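Local coordinates for diaminopropionate ammonia-lyase (Escherichia coli, PDB 4D9I), which catalyses the pyridoxal 5'-phosphate-dependent α,β-elimination of both L- and D-2,3-diaminopropionate to pyruvate and ammonia, working as a homodimer, at residues A86-E91 with E185-T190; V227-G232 with G238-Y243. All coordinates share one frame; numbering follows the deposited sequence.

The two contacts pack helices against the two different sheets of a fold type II pyridoxal-phosphate enzyme. Contact 1 sets helix 81-93 over strand 185-186, an outermost strand of the four-stranded parallel sheet, whereas contact 2 belongs to the seven-stranded mixed sheet, where strand 226-230 lies in the interior. Their centres are 21 Å apart and their nearest atoms about 8 Å, so they do not touch, and contact 1 is complete in sequence before contact 2 starts. The side-chain packing of both lies away from the annotated catalytic residues; the tie to the cofactor is made by Gly232 N, at the end of segment 227-232, which hydrogen-bonds the phosphate of the pyridoxal-phosphate-modified Lys77.

Contact 1 (A86-E91 with E185-T190); sequences AQLLCE and EVVQDT
Glu185, on the short edge strand 185-186, meets Leu88 of helix 81-93 with the aliphatic part of its chain as well as with its carboxylate. Its CG stands anti to the backbone N (chi1 -171°), which puts it 4.0 Å from Leu88 CD1. The bend at chi2 (79°) then turns the carboxylate to the other branch of the leucine, with Glu185 OE2 3.9 Å from Leu88 CD2. A long chain with a polar end suits this partly exposed place, because its methylenes can join the apolar layer while its charge stays at the margin. Val186 points away from the helix, and the alternation of an extended chain turns the next residue, Val187, back toward it. There Val187 CG2 packs 3.9 Å from Leu88 CD1, the two side chains lying alongside one another and pointing opposite ways. The compact branched valine fits this buried place, and Phe115 of strand 114-118 also touches it, Glu185 and Leu88. Were Leu88 an alanine, both methyls would go, which is likely to open a gap beside Val187 CG2 and leave the bent chain of Glu185 without the surface it lies against. Between the segments the chemistry is therefore van der Waals packing: one forked leucine end, divided between a valine methyl and a glutamate chain, fits the helix against strand 185-186 and the chain that follows it, with directional polar bonds playing no part.

Contact 2 (V227-G232 with G238-Y243); sequences VLLQAG and GGVLGY
A β-α-β unit of the large sheet, strand 226-230, helix 235-248 and strand 254-260, supplies this contact, in which the helix returns across the strand that leads into it. The short axes of strand 227-230 and helix 238-243 run nearly antiparallel, at 160°, and approach to 9.6 Å, a spacing filled by aliphatic side chains. Gly232 lies in the turn between them, in a glycine-rich strand-turn-helix sequence resembling the Rossmann type; here its N hydrogen-bonds OP1 of the pyridoxal-phosphate-modified Lys77, so the turn serves the cofactor phosphate.

Along the strand, alternate residues face the helix, and it is Val227 and Leu229 that do so. The β-branched valine suits an extended backbone, and its CG1 makes the looser approach, 4.3 Å from Leu241 CD1. Leu229 reaches farther and forks over the helix. With CG anti to its carbonyl carbon (chi1 -65°), it sends its CD2 branch to 3.8 Å from Val240 CG1, while CD1 goes to the neighbouring residue, Leu241. All four of these side chains are buried, as befits residues with nothing polar beyond the backbone. Val240 also touches Leu209 and Ala210 of helix 208-220, which places it between the strand and a second helix, whereas Leu241 also meets Ser255 of the next strand. The Leu229 and Leu241 side chains cross at an angle, and the closest approach in the contact is at the base of the latter: Leu229 CD1 lies 3.7 Å from Leu241 CB.

Contact 1 (A86-E91 with E185-T190)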
ATOM      1  N   ALA B  86      -8.516  26.851  24.627  1.00 25.25           N
ATOM      2  CA  ALA B  86      -8.604  26.717  26.075  1.00 26.31           C
ATOM      3  C   ALA B  86      -7.913  27.897  26.766  1.00 27.20           C
ATOM      4  O   ALA B  86      -8.437  28.438  27.738  1.00 28.41           O
ATOM      5  CB  ALA B  86      -7.983  25.391  26.519  1.00 26.62           C
ATOM      6  N   GLN B  87      -6.741  28.297  26.264  1.00 26.45           N
ATOM      7  CA  GLN B  87      -6.055  29.487  26.781  1.00 27.97           C
ATOM      8  C   GLN B  87      -6.937  30.744  26.693  1.00 28.79           C
ATOM      9  O   GLN B  87      -7.035  31.531  27.649  1.00 30.65           O
ATOM     10  CB  GLN B  87      -4.730  29.724  26.045  1.00 27.50           C
ATOM     11  CG  GLN B  87      -3.642  28.663  26.270  1.00 27.56           C
ATOM     12  CD  GLN B  87      -2.785  28.938  27.496  1.00 29.85           C
ATOM     13  OE1 GLN B  87      -1.757  28.288  27.713  1.00 31.11           O
ATOM     14  NE2 GLN B  87      -3.189  29.892  28.287  1.00 30.87           N
ATOM     15  N   LEU B  88      -7.585  30.927  25.544  1.00 27.93           N
ATOM     16  CA  LEU B  88      -8.457  32.084  25.327  1.00 28.87           C
ATOM     17  C   LEU B  88      -9.673  32.055  26.251  1.00 30.20           C
ATOM     18  O   LEU B  88     -10.066  33.097  26.803  1.00 31.59           O
ATOM     19  CB  LEU B  88      -8.903  32.171  23.855  1.00 28.14           C
ATOM     20  CG  LEU B  88      -7.903  32.615  22.767  1.00 27.68           C
ATOM     21  CD1 LEU B  88      -8.385  32.168  21.384  1.00 27.06           C
ATOM     22  CD2 LEU B  88      -7.656  34.120  22.784  1.00 29.46           C
ATOM     23  N   LEU B  89     -10.265  30.871  26.431  1.00 29.77           N
ATOM     24  CA  LEU B  89     -11.415  30.738  27.316  1.00 31.41           C
ATOM     25  C   LEU B  89     -11.011  31.012  28.775  1.00 33.05           C
ATOM     26  O   LEU B  89     -11.691  31.776  29.487  1.00 34.88           O
ATOM     27  CB  LEU B  89     -12.103  29.379  27.163  1.00 31.47           C
ATOM     28  CG  LEU B  89     -13.553  29.400  27.661  1.00 34.06           C
ATOM     29  CD1 LEU B  89     -14.404  30.319  26.781  1.00 34.58           C
ATOM     30  CD2 LEU B  89     -14.172  28.011  27.763  1.00 34.55           C
ATOM     31  N   CYS B  90      -9.886  30.440  29.202  1.00 32.78           N
ATOM     32  CA  CYS B  90      -9.378  30.686  30.555  1.00 34.97           C
ATOM     33  C   CYS B  90      -9.101  32.165  30.811  1.00 36.30           C
ATOM     34  O   CYS B  90      -9.417  32.693  31.887  1.00 38.17           O
ATOM     35  CB  CYS B  90      -8.151  29.829  30.841  1.00 34.50           C
ATOM     36  SG  CYS B  90      -8.607  28.094  31.088  1.00 34.26           S
ATOM     37  N   GLU B  91      -8.527  32.825  29.808  1.00 35.84           N
ATOM     38  CA  GLU B  91      -8.273  34.262  29.869  1.00 37.95           C
ATOM     39  C   GLU B  91      -9.570  35.073  30.056  1.00 38.83           C
ATOM     40  O   GLU B  91      -9.638  35.956  30.912  1.00 40.65           O
ATOM     41  CB  GLU B  91      -7.530  34.712  28.616  1.00 37.91           C
ATOM     42  CG  GLU B  91      -6.628  35.920  28.824  1.00 41.26           C
ATOM     43  CD  GLU B  91      -5.632  36.072  27.685  1.00 41.51           C
ATOM     44  OE1 GLU B  91      -6.088  36.380  26.558  1.00 41.96           O
ATOM     45  OE2 GLU B  91      -4.411  35.867  27.913  1.00 41.94           O
ATOM     46  N   GLU B 185     -13.778  35.916  17.760  1.00 36.14           N
ATOM     47  CA  GLU B 185     -12.367  35.760  18.041  1.00 34.85           C
ATOM     48  C   GLU B 185     -11.698  34.968  16.917  1.00 33.84           C
ATOM     49  O   GLU B 185     -11.959  33.767  16.733  1.00 32.65           O
ATOM     50  CB  GLU B 185     -12.185  35.038  19.378  1.00 34.40           C
ATOM     51  CG  GLU B 185     -10.747  35.012  19.873  1.00 34.09           C
ATOM     52  CD  GLU B 185     -10.321  36.327  20.512  1.00 35.65           C
ATOM     53  OE1 GLU B 185     -11.134  36.937  21.207  1.00 37.07           O
ATOM     54  OE2 GLU B 185      -9.166  36.758  20.326  1.00 36.48           O
ATOM     55  N   VAL B 186     -10.844  35.649  16.157  1.00 34.11           N
ATOM     56  CA  VAL B 186     -10.056  35.016  15.095  1.00 32.76           C
ATOM     57  C   VAL B 186      -9.001  34.070  15.675  1.00 30.84           C
ATOM     58  O   VAL B 186      -8.179  34.487  16.505  1.00 30.22           O
ATOM     59  CB  VAL B 186      -9.335  36.078  14.241  1.00 34.12           C
ATOM     60  CG1 VAL B 186      -8.417  35.427  13.220  1.00 33.46           C
ATOM     61  CG2 VAL B 186     -10.341  36.983  13.549  1.00 36.71           C
ATOM     62  N   VAL B 187      -9.025  32.807  15.235  1.00 29.21           N
ATOM     63  CA  VAL B 187      -8.000  31.830  15.624  1.00 27.86           C
ATOM     64  C   VAL B 187      -7.302  31.283  14.371  1.00 27.85           C
ATOM     65  O   VAL B 187      -7.818  30.377  13.712  1.00 27.80           O
ATOM     66  CB  VAL B 187      -8.595  30.688  16.494  1.00 26.64           C
ATOM     67  CG1 VAL B 187      -7.509  29.706  16.932  1.00 25.23           C
ATOM     68  CG2 VAL B 187      -9.322  31.276  17.709  1.00 27.15           C
ATOM     69  N   GLN B 188      -6.154  31.870  14.024  1.00 28.61           N
ATOM     70  CA  GLN B 188      -5.348  31.413  12.870  1.00 28.61           C
ATOM     71  C   GLN B 188      -4.017  30.881  13.337  1.00 27.86           C
ATOM     72  O   GLN B 188      -3.452  31.383  14.308  1.00 27.56           O
ATOM     73  CB  GLN B 188      -5.056  32.542  11.870  1.00 30.45           C
ATOM     74  CG  GLN B 188      -6.235  33.019  11.044  1.00 32.48           C
ATOM     75  CD  GLN B 188      -6.913  31.925  10.226  1.00 32.27           C
ATOM     76  OE1 GLN B 188      -8.132  31.914  10.112  1.00 33.51           O
ATOM     77  NE2 GLN B 188      -6.135  31.019   9.650  1.00 31.32           N
ATOM     78  N   ASP B 189      -3.488  29.906  12.597  1.00 27.30           N
ATOM     79  CA  ASP B 189      -2.217  29.280  12.947  1.00 26.74           C
ATOM     80  C   ASP B 189      -1.008  29.967  12.323  1.00 28.30           C
ATOM     81  O   ASP B 189       0.042  29.376  12.164  1.00 29.55           O
ATOM     82  CB  ASP B 189      -2.245  27.782  12.610  1.00 25.16           C
ATOM     83  CG  ASP B 189      -2.558  27.498  11.128  1.00 25.75           C
ATOM     84  OD1 ASP B 189      -3.231  28.320  10.449  1.00 26.58           O
ATOM     85  OD2 ASP B 189      -2.167  26.397  10.674  1.00 24.68           O
ATOM     86  N   THR B 190      -1.152  31.228  11.970  1.00 30.89           N
ATOM     87  CA  THR B 190      -0.016  32.012  11.558  1.00 31.78           C
ATOM     88  C   THR B 190      -0.084  33.358  12.277  1.00 33.38           C
ATOM     89  O   THR B 190      -1.112  33.693  12.858  1.00 33.01           O
ATOM     90  CB  THR B 190       0.030  32.184  10.035  1.00 33.33           C
ATOM     91  OG1 THR B 190       1.358  32.575   9.644  1.00 34.51           O
ATOM     92  CG2 THR B 190      -1.008  33.209   9.558  1.00 34.66           C
TER

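Contact 2 (V227-G232 with G238-Y243)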
ATOM      1  N   VAL B 227      16.027  15.426  11.419  1.00 23.76           N
ATOM      2  CA  VAL B 227      14.570  15.558  11.398  1.00 22.77           C
ATOM      3  C   VAL B 227      14.126  16.248  10.100  1.00 22.79           C
ATOM      4  O   VAL B 227      14.729  17.249   9.668  1.00 23.63           O
ATOM      5  CB  VAL B 227      14.005  16.245  12.670  1.00 22.85           C
ATOM      6  CG1 VAL B 227      14.512  17.680  12.823  1.00 24.06           C
ATOM      7  CG2 VAL B 227      12.476  16.198  12.689  1.00 21.21           C
ATOM      8  N   LEU B 228      13.123  15.658   9.453  1.00 21.59           N
ATOM      9  CA  LEU B 228      12.492  16.266   8.303  1.00 21.84           C
ATOM     10  C   LEU B 228      11.168  16.850   8.750  1.00 21.17           C
ATOM     11  O   LEU B 228      10.341  16.160   9.362  1.00 20.87           O
ATOM     12  CB  LEU B 228      12.313  15.265   7.151  1.00 21.84           C
ATOM     13  CG  LEU B 228      13.576  15.173   6.260  1.00 23.24           C
ATOM     14  CD1 LEU B 228      14.668  14.362   6.950  1.00 23.63           C
ATOM     15  CD2 LEU B 228      13.283  14.575   4.883  1.00 23.79           C
ATOM     16  N   LEU B 229      10.977  18.125   8.453  1.00 21.40           N
ATOM     17  CA  LEU B 229       9.784  18.822   8.872  1.00 20.54           C
ATOM     18  C   LEU B 229       9.146  19.511   7.667  1.00 21.39           C
ATOM     19  O   LEU B 229       9.716  20.453   7.104  1.00 22.43           O
ATOM     20  CB  LEU B 229      10.138  19.843   9.986  1.00 20.68           C
ATOM     21  CG  LEU B 229      10.646  19.279  11.328  1.00 20.35           C
ATOM     22  CD1 LEU B 229      11.183  20.401  12.231  1.00 21.30           C
ATOM     23  CD2 LEU B 229       9.536  18.503  12.037  1.00 19.10           C
ATOM     24  N   GLN B 230       7.962  19.054   7.280  1.00 20.96           N
ATOM     25  CA  GLN B 230       7.212  19.705   6.208  1.00 21.96           C
ATOM     26  C   GLN B 230       6.675  21.044   6.702  1.00 22.48           C
ATOM     27  O   GLN B 230       6.303  21.167   7.866  1.00 22.01           O
ATOM     28  CB  GLN B 230       6.073  18.818   5.671  1.00 21.30           C
ATOM     29  CG  GLN B 230       5.019  18.365   6.683  1.00 20.46           C
ATOM     30  CD  GLN B 230       5.404  17.054   7.364  1.00 19.56           C
ATOM     31  OE1 GLN B 230       6.304  17.029   8.191  1.00 19.51           O
ATOM     32  NE2 GLN B 230       4.728  15.972   7.009  1.00 19.07           N
ATOM     33  N   ALA B 231       6.646  22.048   5.830  1.00 24.27           N
ATOM     34  CA  ALA B 231       6.290  23.397   6.280  1.00 25.75           C
ATOM     35  C   ALA B 231       5.369  24.117   5.334  1.00 27.49           C
ATOM     36  O   ALA B 231       5.695  24.316   4.153  1.00 29.39           O
ATOM     37  CB  ALA B 231       7.540  24.224   6.511  1.00 26.78           C
ATOM     38  N   GLY B 232       4.212  24.506   5.858  1.00 27.53           N
ATOM     39  CA  GLY B 232       3.302  25.387   5.144  1.00 29.35           C
ATOM     40  C   GLY B 232       3.788  26.787   5.429  1.00 31.05           C
ATOM     41  O   GLY B 232       4.690  27.278   4.752  1.00 32.66           O
ATOM     42  N   GLY B 238       8.377  25.342  13.179  1.00 24.53           N
ATOM     43  CA  GLY B 238       8.951  26.263  14.171  1.00 25.67           C
ATOM     44  C   GLY B 238       8.796  25.714  15.587  1.00 25.42           C
ATOM     45  O   GLY B 238       9.766  25.600  16.334  1.00 25.97           O
ATOM     46  N   GLY B 239       7.560  25.339  15.930  1.00 24.54           N
ATOM     47  CA  GLY B 239       7.237  24.823  17.262  1.00 24.40           C
ATOM     48  C   GLY B 239       8.011  23.556  17.593  1.00 23.95           C
ATOM     49  O   GLY B 239       8.593  23.428  18.680  1.00 24.79           O
ATOM     50  N   VAL B 240       8.025  22.628  16.641  1.00 22.66           N
ATOM     51  CA  VAL B 240       8.669  21.336  16.837  1.00 22.00           C
ATOM     52  C   VAL B 240      10.214  21.433  16.819  1.00 23.22           C
ATOM     53  O   VAL B 240      10.866  20.846  17.676  1.00 23.41           O
ATOM     54  CB  VAL B 240       8.119  20.334  15.809  1.00 20.66           C
ATOM     55  CG1 VAL B 240       8.932  19.039  15.760  1.00 20.45           C
ATOM     56  CG2 VAL B 240       6.650  20.028  16.142  1.00 19.60           C
ATOM     57  N   LEU B 241      10.782  22.169  15.862  1.00 23.66           N
ATOM     58  CA  LEU B 241      12.242  22.326  15.807  1.00 25.51           C
ATOM     59  C   LEU B 241      12.710  23.102  17.034  1.00 26.89           C
ATOM     60  O   LEU B 241      13.790  22.841  17.583  1.00 28.24           O
ATOM     61  CB  LEU B 241      12.720  22.964  14.487  1.00 26.00           C
ATOM     62  CG  LEU B 241      14.245  23.097  14.319  1.00 28.08           C
ATOM     63  CD1 LEU B 241      14.969  21.751  14.194  1.00 27.71           C
ATOM     64  CD2 LEU B 241      14.640  24.016  13.170  1.00 29.15           C
ATOM     65  N   GLY B 242      11.876  24.026  17.498  1.00 27.01           N
ATOM     66  CA  GLY B 242      12.214  24.796  18.702  1.00 29.19           C
ATOM     67  C   GLY B 242      12.395  23.872  19.894  1.00 29.38           C
ATOM     68  O   GLY B 242      13.394  23.971  20.613  1.00 31.15           O
ATOM     69  N   TYR B 243      11.443  22.950  20.073  1.00 27.93           N
ATOM     70  CA  TYR B 243      11.506  21.970  21.164  1.00 28.33           C
ATOM     71  C   TYR B 243      12.714  21.046  21.002  1.00 29.00           C
ATOM     72  O   TYR B 243      13.476  20.871  21.943  1.00 30.69           O
ATOM     73  CB  TYR B 243      10.233  21.128  21.263  1.00 27.00           C
ATOM     74  CG  TYR B 243      10.327  20.003  22.297  1.00 27.93           C
ATOM     75  CD1 TYR B 243      10.818  18.738  21.963  1.00 27.79           C
ATOM     76  CD2 TYR B 243       9.956  20.222  23.618  1.00 29.56           C
ATOM     77  CE1 TYR B 243      10.919  17.726  22.916  1.00 28.78           C
ATOM     78  CE2 TYR B 243      10.043  19.212  24.569  1.00 30.50           C
ATOM     79  CZ  TYR B 243      10.523  17.970  24.212  1.00 30.07           C
ATOM     80  OH  TYR B 243      10.595  16.997  25.186  1.00 31.41           O
TER